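Local atomic coordinates of flavohemoprotein (Vibrio cholerae O1 biovar El Tor, PDB entry 4EH1), a protein that probably detoxifies nitric oxide, converting it with oxygen and NAD(P)H to nitrate by means of heme and FAD, the latter carried by the reductase part described here. Residues A[6-19]-A[66-78]. Numbering follows the deposited sequence.
Sequences FVVREKQVESAYVT and REYRISVKREGVG. With FAD (flavin-adenine dinucleotide), chain C.
Thr19 and Val72 form an antiparallel hydrogen-bonded pair, with Val72 N to Thr19 O at 2.9 Å. The return bond, Thr19 N to Val72 O, measures 3.1 Å. The pairing ends where Arg74 N meets Tyr17 O at 2.8 Å in a nearly straight bond (164°). Between these bonds Val18 faces Lys73 as a non-hydrogen-bonded pair. The strand 68-73 is the edge of the six-stranded antiparallel sheet in the FAD-binding half of the reductase, and it illustrates how one strand serves two partners: while Val72 bonds to Thr19, Ser71 O accepts a hydrogen bond from flavin N3 at 2.9 Å and Lys73 N donates to flavin O2. Beyond the strand, Glu75 OE2 accepts a bond from O3B of the adenosine ribose. At the turn, one of two Arg74 conformers tentatively places Tyr17 CD1 over one face of the Arg74 guanidinium, 3.6 Å from Arg74 NH2. Farther along, strand 18-25 runs between 6-13 and 66-69, whose side chains meet across it, Glu67 lying on Val22 and Val24. Arg9 NE reaches Glu67 OE1 at 3.4 Å, a salt bridge whose N-H...O bond is long and weak, with the two flat groups nearly parallel, and Arg9 NH2 also pairs with Glu10. Phe6 and Tyr68 lie almost parallel (17°) but slid apart, touching through Phe6 CE2 and Tyr68 CD2 at 3.7 Å, with Leu101 against both.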
loop_
_atom_site.group_PDB
_atom_site.type_symbol
_atom_site.label_atom_id
_atom_site.label_comp_id
_atom_site.label_asym_id
_atom_site.label_seq_id
_atom_site.Cartn_x
_atom_site.Cartn_y
_atom_site.Cartn_z
ATOM N N PHE A 6 -11.471 15.267 -0.623
ATOM C CA PHE A 6 -11.477 13.977 0.053
ATOM C C PHE A 6 -10.145 13.757 0.715
ATOM O O PHE A 6 -9.165 14.404 0.371
ATOM C CB PHE A 6 -11.750 12.840 -0.935
ATOM C CG PHE A 6 -13.208 12.622 -1.220
ATOM C CD1 PHE A 6 -13.971 13.631 -1.819
ATOM C CD2 PHE A 6 -13.812 11.408 -0.906
ATOM C CE1 PHE A 6 -15.300 13.441 -2.095
ATOM C CE2 PHE A 6 -15.151 11.191 -1.188
ATOM C CZ PHE A 6 -15.915 12.226 -1.770
ATOM N N VAL A 7 -10.107 12.810 1.639
ATOM C CA VAL A 7 -8.893 12.460 2.353
ATOM C C VAL A 7 -8.596 10.976 2.130
ATOM O O VAL A 7 -9.498 10.134 2.162
ATOM C CB VAL A 7 -9.047 12.763 3.856
ATOM C CG1 VAL A 7 -7.767 12.444 4.632
ATOM C CG2 VAL A 7 -9.430 14.217 4.020
ATOM N N VAL A 8 -7.329 10.671 1.868
ATOM C CA VAL A 8 -6.876 9.302 1.727
ATOM C C VAL A 8 -6.911 8.653 3.116
ATOM O O VAL A 8 -6.165 9.057 4.019
ATOM C CB VAL A 8 -5.432 9.242 1.194
ATOM C CG1 VAL A 8 -4.971 7.791 1.066
ATOM C CG2 VAL A 8 -5.307 10.000 -0.133
ATOM N N ARG A 9 -7.780 7.662 3.290
ATOM C CA ARG A 9 -7.806 6.877 4.535
ATOM C C ARG A 9 -6.839 5.683 4.463
ATOM O O ARG A 9 -6.279 5.254 5.474
ATOM C CB ARG A 9 -9.214 6.362 4.801
ATOM C CG ARG A 9 -9.403 5.785 6.201
ATOM C CD ARG A 9 -10.852 5.343 6.495
ATOM N NE ARG A 9 -11.246 4.143 5.754
ATOM C CZ ARG A 9 -10.911 2.899 6.102
ATOM N NH1 ARG A 9 -10.166 2.689 7.188
ATOM N NH2 ARG A 9 -11.309 1.863 5.360
ATOM N N GLU A 10 -6.642 5.161 3.251
ATOM C CA GLU A 10 -5.874 3.930 3.045
ATOM C C GLU A 10 -5.192 3.986 1.702
ATOM O O GLU A 10 -5.788 4.478 0.742
ATOM C CB GLU A 10 -6.806 2.738 2.984
ATOM C CG GLU A 10 -6.441 1.667 3.915
ATOM C CD GLU A 10 -7.299 1.728 5.130
ATOM O OE1 GLU A 10 -8.499 1.403 5.006
ATOM O OE2 GLU A 10 -6.785 2.125 6.195
ATOM N N LYS A 11 -3.984 3.425 1.642
ATOM C CA LYS A 11 -3.169 3.348 0.436
ATOM C C LYS A 11 -2.563 1.942 0.366
ATOM O O LYS A 11 -1.571 1.657 1.010
ATOM C CB LYS A 11 -2.064 4.401 0.501
ATOM C CG LYS A 11 -1.448 4.737 -0.837
ATOM C CD LYS A 11 -0.467 5.915 -0.749
ATOM C CE LYS A 11 0.254 6.085 -2.097
ATOM N NZ LYS A 11 1.231 7.183 -2.042
ATOM N N GLN A 12 -3.208 1.055 -0.378
ATOM C CA GLN A 12 -2.791 -0.338 -0.427
ATOM C C GLN A 12 -2.168 -0.673 -1.777
ATOM O O GLN A 12 -2.682 -0.283 -2.823
ATOM C CB GLN A 12 -3.974 -1.284 -0.179
ATOM C CG GLN A 12 -4.561 -1.220 1.234
ATOM C CD GLN A 12 -3.838 -2.115 2.236
ATOM O OE1 GLN A 12 -3.494 -3.278 1.948
ATOM N NE2 GLN A 12 -3.615 -1.580 3.426
ATOM N N VAL A 13 -1.063 -1.405 -1.735
ATOM C CA VAL A 13 -0.439 -1.892 -2.947
ATOM C C VAL A 13 -1.222 -3.072 -3.457
ATOM O O VAL A 13 -1.406 -4.041 -2.754
ATOM C CB VAL A 13 1.017 -2.304 -2.700
ATOM C CG1 VAL A 13 1.662 -2.827 -3.992
ATOM C CG2 VAL A 13 1.780 -1.114 -2.175
ATOM N N GLU A 14 -1.696 -2.984 -4.689
ATOM C CA GLU A 14 -2.416 -4.098 -5.278
ATOM C C GLU A 14 -1.515 -5.003 -6.117
ATOM O O GLU A 14 -1.746 -6.190 -6.176
ATOM C CB GLU A 14 -3.578 -3.605 -6.147
ATOM C CG GLU A 14 -4.581 -2.755 -5.418
ATOM C CD GLU A 14 -5.358 -3.553 -4.346
ATOM O OE1 GLU A 14 -5.113 -4.777 -4.188
ATOM O OE2 GLU A 14 -6.239 -2.952 -3.676
ATOM N N SER A 15 -0.529 -4.432 -6.803
ATOM C CA SER A 15 0.394 -5.228 -7.630
ATOM C C SER A 15 1.568 -4.326 -7.921
ATOM O O SER A 15 1.604 -3.227 -7.375
ATOM C CB SER A 15 -0.262 -5.742 -8.919
ATOM O OG SER A 15 -0.877 -4.713 -9.667
ATOM N N ALA A 16 2.537 -4.788 -8.714
ATOM C CA ALA A 16 3.768 -4.015 -8.965
ATOM C C ALA A 16 3.499 -2.550 -9.332
ATOM O O ALA A 16 4.174 -1.664 -8.874
ATOM C CB ALA A 16 4.615 -4.666 -10.052
ATOM N N TYR A 17 2.506 -2.279 -10.153
ATOM C CA TYR A 17 2.335 -0.896 -10.592
ATOM C C TYR A 17 0.990 -0.268 -10.172
ATOM O O TYR A 17 0.726 0.909 -10.441
ATOM C CB TYR A 17 2.492 -0.840 -12.095
ATOM C CG TYR A 17 3.818 -1.428 -12.549
ATOM C CD1 TYR A 17 5.019 -0.830 -12.197
ATOM C CD2 TYR A 17 3.855 -2.572 -13.329
ATOM C CE1 TYR A 17 6.235 -1.348 -12.597
ATOM C CE2 TYR A 17 5.070 -3.094 -13.770
ATOM C CZ TYR A 17 6.251 -2.476 -13.398
ATOM O OH TYR A 17 7.435 -3.007 -13.809
ATOM N N VAL A 18 0.153 -1.051 -9.508
ATOM C CA VAL A 18 -1.169 -0.576 -9.146
ATOM C C VAL A 18 -1.292 -0.443 -7.619
ATOM O O VAL A 18 -0.994 -1.378 -6.844
ATOM C CB VAL A 18 -2.261 -1.515 -9.647
ATOM C CG1 VAL A 18 -3.644 -1.059 -9.113
ATOM C CG2 VAL A 18 -2.252 -1.623 -11.186
ATOM N N THR A 19 -1.735 0.728 -7.214
ATOM C CA THR A 19 -1.956 1.043 -5.814
ATOM C C THR A 19 -3.380 1.576 -5.619
ATOM O O THR A 19 -3.848 2.404 -6.408
ATOM C CB THR A 19 -0.881 2.052 -5.334
ATOM O OG1 THR A 19 0.359 1.337 -5.175
ATOM C CG2 THR A 19 -1.282 2.724 -3.965
ATOM N N ARG A 66 -20.295 5.734 1.915
ATOM C CA ARG A 66 -19.405 6.255 2.952
ATOM C C ARG A 66 -18.025 6.581 2.432
ATOM O O ARG A 66 -17.437 7.598 2.781
ATOM C CB ARG A 66 -19.306 5.263 4.121
ATOM C CG ARG A 66 -20.637 5.002 4.809
ATOM C CD ARG A 66 -21.001 6.162 5.719
ATOM N NE ARG A 66 -20.108 6.258 6.875
ATOM C CZ ARG A 66 -19.950 7.355 7.610
ATOM N NH1 ARG A 66 -20.622 8.461 7.304
ATOM N NH2 ARG A 66 -19.115 7.347 8.644
ATOM N N GLU A 67 -17.489 5.713 1.598
ATOM C CA GLU A 67 -16.152 5.961 1.071
ATOM C C GLU A 67 -15.983 5.401 -0.326
ATOM O O GLU A 67 -16.758 4.555 -0.764
ATOM C CB GLU A 67 -15.110 5.341 1.979
ATOM C CG GLU A 67 -15.205 3.855 1.989
ATOM C CD GLU A 67 -14.419 3.218 3.106
ATOM O OE1 GLU A 67 -14.197 3.892 4.133
ATOM O OE2 GLU A 67 -14.030 2.038 2.947
ATOM N N TYR A 68 -14.960 5.888 -1.023
ATOM C CA TYR A 68 -14.656 5.418 -2.357
ATOM C C TYR A 68 -13.297 4.716 -2.363
ATOM O O TYR A 68 -12.368 5.130 -1.673
ATOM C CB TYR A 68 -14.598 6.602 -3.325
ATOM C CG TYR A 68 -15.915 7.309 -3.614
ATOM C CD1 TYR A 68 -17.101 6.595 -3.787
ATOM C CD2 TYR A 68 -15.957 8.686 -3.738
ATOM C CE1 TYR A 68 -18.308 7.249 -4.071
ATOM C CE2 TYR A 68 -17.151 9.358 -4.004
ATOM C CZ TYR A 68 -18.317 8.637 -4.190
ATOM O OH TYR A 68 -19.483 9.304 -4.454
ATOM N N ARG A 69 -13.174 3.654 -3.139
ATOM C CA ARG A 69 -11.852 3.130 -3.454
ATOM C C ARG A 69 -11.583 3.256 -4.969
ATOM O O ARG A 69 -12.427 2.891 -5.810
ATOM C CB ARG A 69 -11.691 1.678 -2.999
ATOM C CG ARG A 69 -10.292 1.091 -3.295
ATOM C CD ARG A 69 -10.155 -0.328 -2.768
ATOM N NE ARG A 69 -10.696 -1.289 -3.717
ATOM C CZ ARG A 69 -10.667 -2.605 -3.529
ATOM N NH1 ARG A 69 -10.127 -3.107 -2.424
ATOM N NH2 ARG A 69 -11.164 -3.419 -4.449
ATOM N N ILE A 70 -10.413 3.790 -5.302
ATOM C CA ILE A 70 -9.930 3.752 -6.684
ATOM C C ILE A 70 -8.586 3.031 -6.714
ATOM O O ILE A 70 -7.918 2.904 -5.682
ATOM C CB ILE A 70 -9.715 5.146 -7.258
ATOM C CG1 ILE A 70 -8.714 5.900 -6.392
ATOM C CG2 ILE A 70 -11.073 5.935 -7.416
ATOM C CD1 ILE A 70 -8.246 7.212 -7.073
ATOM N N SER A 71 -8.185 2.582 -7.897
ATOM C CA SER A 71 -6.957 1.800 -8.050
ATOM C C SER A 71 -6.211 2.298 -9.279
ATOM O O SER A 71 -6.716 2.230 -10.416
ATOM C CB SER A 71 -7.276 0.314 -8.206
ATOM O OG SER A 71 -8.160 -0.123 -7.170
ATOM N N VAL A 72 -4.987 2.750 -9.033
ATOM C CA VAL A 72 -4.284 3.623 -9.935
ATOM C C VAL A 72 -2.980 2.987 -10.432
ATOM O O VAL A 72 -2.098 2.629 -9.650
ATOM C CB VAL A 72 -3.969 4.950 -9.207
ATOM C CG1 VAL A 72 -3.055 5.801 -10.055
ATOM C CG2 VAL A 72 -5.299 5.684 -8.785
ATOM N N LYS A 73 -2.877 2.827 -11.741
ATOM C CA LYS A 73 -1.658 2.284 -12.311
ATOM C C LYS A 73 -0.618 3.387 -12.573
ATOM O O LYS A 73 -0.909 4.362 -13.250
ATOM C CB LYS A 73 -1.941 1.545 -13.600
ATOM C CG LYS A 73 -0.645 0.863 -14.098
ATOM C CD LYS A 73 -0.732 0.290 -15.494
ATOM C CE LYS A 73 0.707 0.091 -16.034
ATOM N NZ LYS A 73 0.782 -0.597 -17.336
ATOM N N ARG A 74 0.564 3.222 -12.000
ATOM C CA ARG A 74 1.743 4.028 -12.318
ATOM C C ARG A 74 1.973 3.930 -13.835
ATOM O O ARG A 74 2.432 2.898 -14.317
ATOM C CB ARG A 74 2.948 3.426 -11.573
ATOM C CG ARG A 74 4.037 4.385 -11.143
ATOM C CD ARG A 74 4.632 3.999 -9.770
ATOM N NE ARG A 74 5.531 2.850 -9.795
ATOM C CZ ARG A 74 5.359 1.728 -9.091
ATOM N NH1 ARG A 74 4.312 1.574 -8.276
ATOM N NH2 ARG A 74 6.246 0.753 -9.194
ATOM N N GLU A 75 1.621 4.964 -14.598
ATOM C CA GLU A 75 1.738 4.846 -16.060
ATOM C C GLU A 75 3.102 5.273 -16.597
ATOM O O GLU A 75 3.766 6.126 -16.025
ATOM C CB GLU A 75 0.591 5.542 -16.816
ATOM C CG GLU A 75 0.568 5.168 -18.324
ATOM C CD GLU A 75 -0.715 5.559 -19.060
ATOM O OE1 GLU A 75 -1.820 5.204 -18.577
ATOM O OE2 GLU A 75 -0.617 6.209 -20.132
ATOM N N GLY A 76 3.538 4.630 -17.671
ATOM C CA GLY A 76 4.754 5.034 -18.363
ATOM C C GLY A 76 6.016 4.832 -17.548
ATOM O O GLY A 76 6.964 5.608 -17.657
ATOM N N VAL A 77 6.045 3.789 -16.726
ATOM C CA VAL A 77 7.264 3.501 -15.978
ATOM C C VAL A 77 8.377 3.113 -16.956
ATOM O O VAL A 77 8.171 2.306 -17.841
ATOM C CB VAL A 77 7.078 2.381 -14.937
ATOM C CG1 VAL A 77 8.401 2.131 -14.212
ATOM C CG2 VAL A 77 6.008 2.763 -13.923
ATOM N N GLY A 78 9.541 3.726 -16.814
ATOM C CA GLY A 78 10.676 3.388 -17.649
ATOM C C GLY A 78 10.715 4.231 -18.907
ATOM O O GLY A 78 11.668 4.143 -19.693
HETATM P PA FAD C . -0.204 11.439 -18.502
HETATM O O1A FAD C . -1.477 11.954 -18.910
HETATM O O2A FAD C . 0.824 12.279 -17.991
HETATM O O5B FAD C . 0.409 10.733 -19.732
HETATM C C5B FAD C . -0.407 10.091 -20.678
HETATM C C4B FAD C . 0.371 9.311 -21.722
HETATM O O4B FAD C . 1.001 10.175 -22.649
HETATM C C3B FAD C . 1.452 8.518 -21.053
HETATM O O3B FAD C . 1.608 7.312 -21.757
HETATM C C2B FAD C . 2.673 9.352 -21.240
HETATM O O2B FAD C . 3.761 8.484 -21.308
HETATM C C1B FAD C . 2.400 10.085 -22.521
HETATM N N9A FAD C . 2.967 11.426 -22.436
HETATM C C8A FAD C . 2.839 12.275 -21.441
HETATM N N7A FAD C . 3.506 13.404 -21.678
HETATM C C5A FAD C . 4.082 13.271 -22.851
HETATM C C6A FAD C . 4.940 14.103 -23.681
HETATM N N6A FAD C . 5.313 15.330 -23.291
HETATM N N1A FAD C . 5.334 13.579 -24.827
HETATM C C2A FAD C . 4.965 12.378 -25.213
HETATM N N3A FAD C . 4.194 11.572 -24.514
HETATM C C4A FAD C . 3.733 11.957 -23.340
HETATM N N1 FAD C . -6.427 4.691 -14.771
HETATM C C2 FAD C . -6.245 3.940 -13.686
HETATM O O2 FAD C . -5.125 3.812 -13.261
HETATM N N3 FAD C . -7.225 3.339 -13.036
HETATM C C4 FAD C . -8.466 3.437 -13.406
HETATM O O4 FAD C . -9.312 2.869 -12.766
HETATM C C4X FAD C . -8.756 4.234 -14.603
HETATM N N5 FAD C . -9.978 4.375 -15.060
HETATM C C5X FAD C . -10.216 5.087 -16.145
HETATM C C6 FAD C . -11.500 5.196 -16.575
HETATM C C7 FAD C . -11.784 5.918 -17.693
HETATM C C7M FAD C . -13.182 6.036 -18.170
HETATM C C8 FAD C . -10.717 6.589 -18.420
HETATM C C8M FAD C . -11.070 7.376 -19.624
HETATM C C9 FAD C . -9.424 6.488 -17.991
HETATM C C9A FAD C . -9.135 5.748 -16.875
HETATM N N10 FAD C . -7.832 5.626 -16.421
HETATM C C10 FAD C . -7.626 4.864 -15.282
HETATM C "C1'" FAD C . -6.740 6.307 -17.103
HETATM C "C2'" FAD C . -6.329 7.544 -16.305
HETATM O "O2'" FAD C . -7.346 8.517 -16.216
HETATM C "C3'" FAD C . -5.141 8.321 -16.832
HETATM O "O3'" FAD C . -5.286 8.621 -18.193
HETATM C "C4'" FAD C . -3.789 7.699 -16.533
HETATM O "O4'" FAD C . -3.685 7.506 -15.142
HETATM C "C5'" FAD C . -2.604 8.510 -17.046
HETATM O "O5'" FAD C . -2.493 9.787 -16.492
HETATM P P FAD C . -1.156 10.442 -16.109
HETATM O O1P FAD C . -1.457 11.798 -15.787
HETATM O O2P FAD C . -0.533 9.633 -15.134
HETATM O O3P FAD C . -0.364 10.329 -17.431
#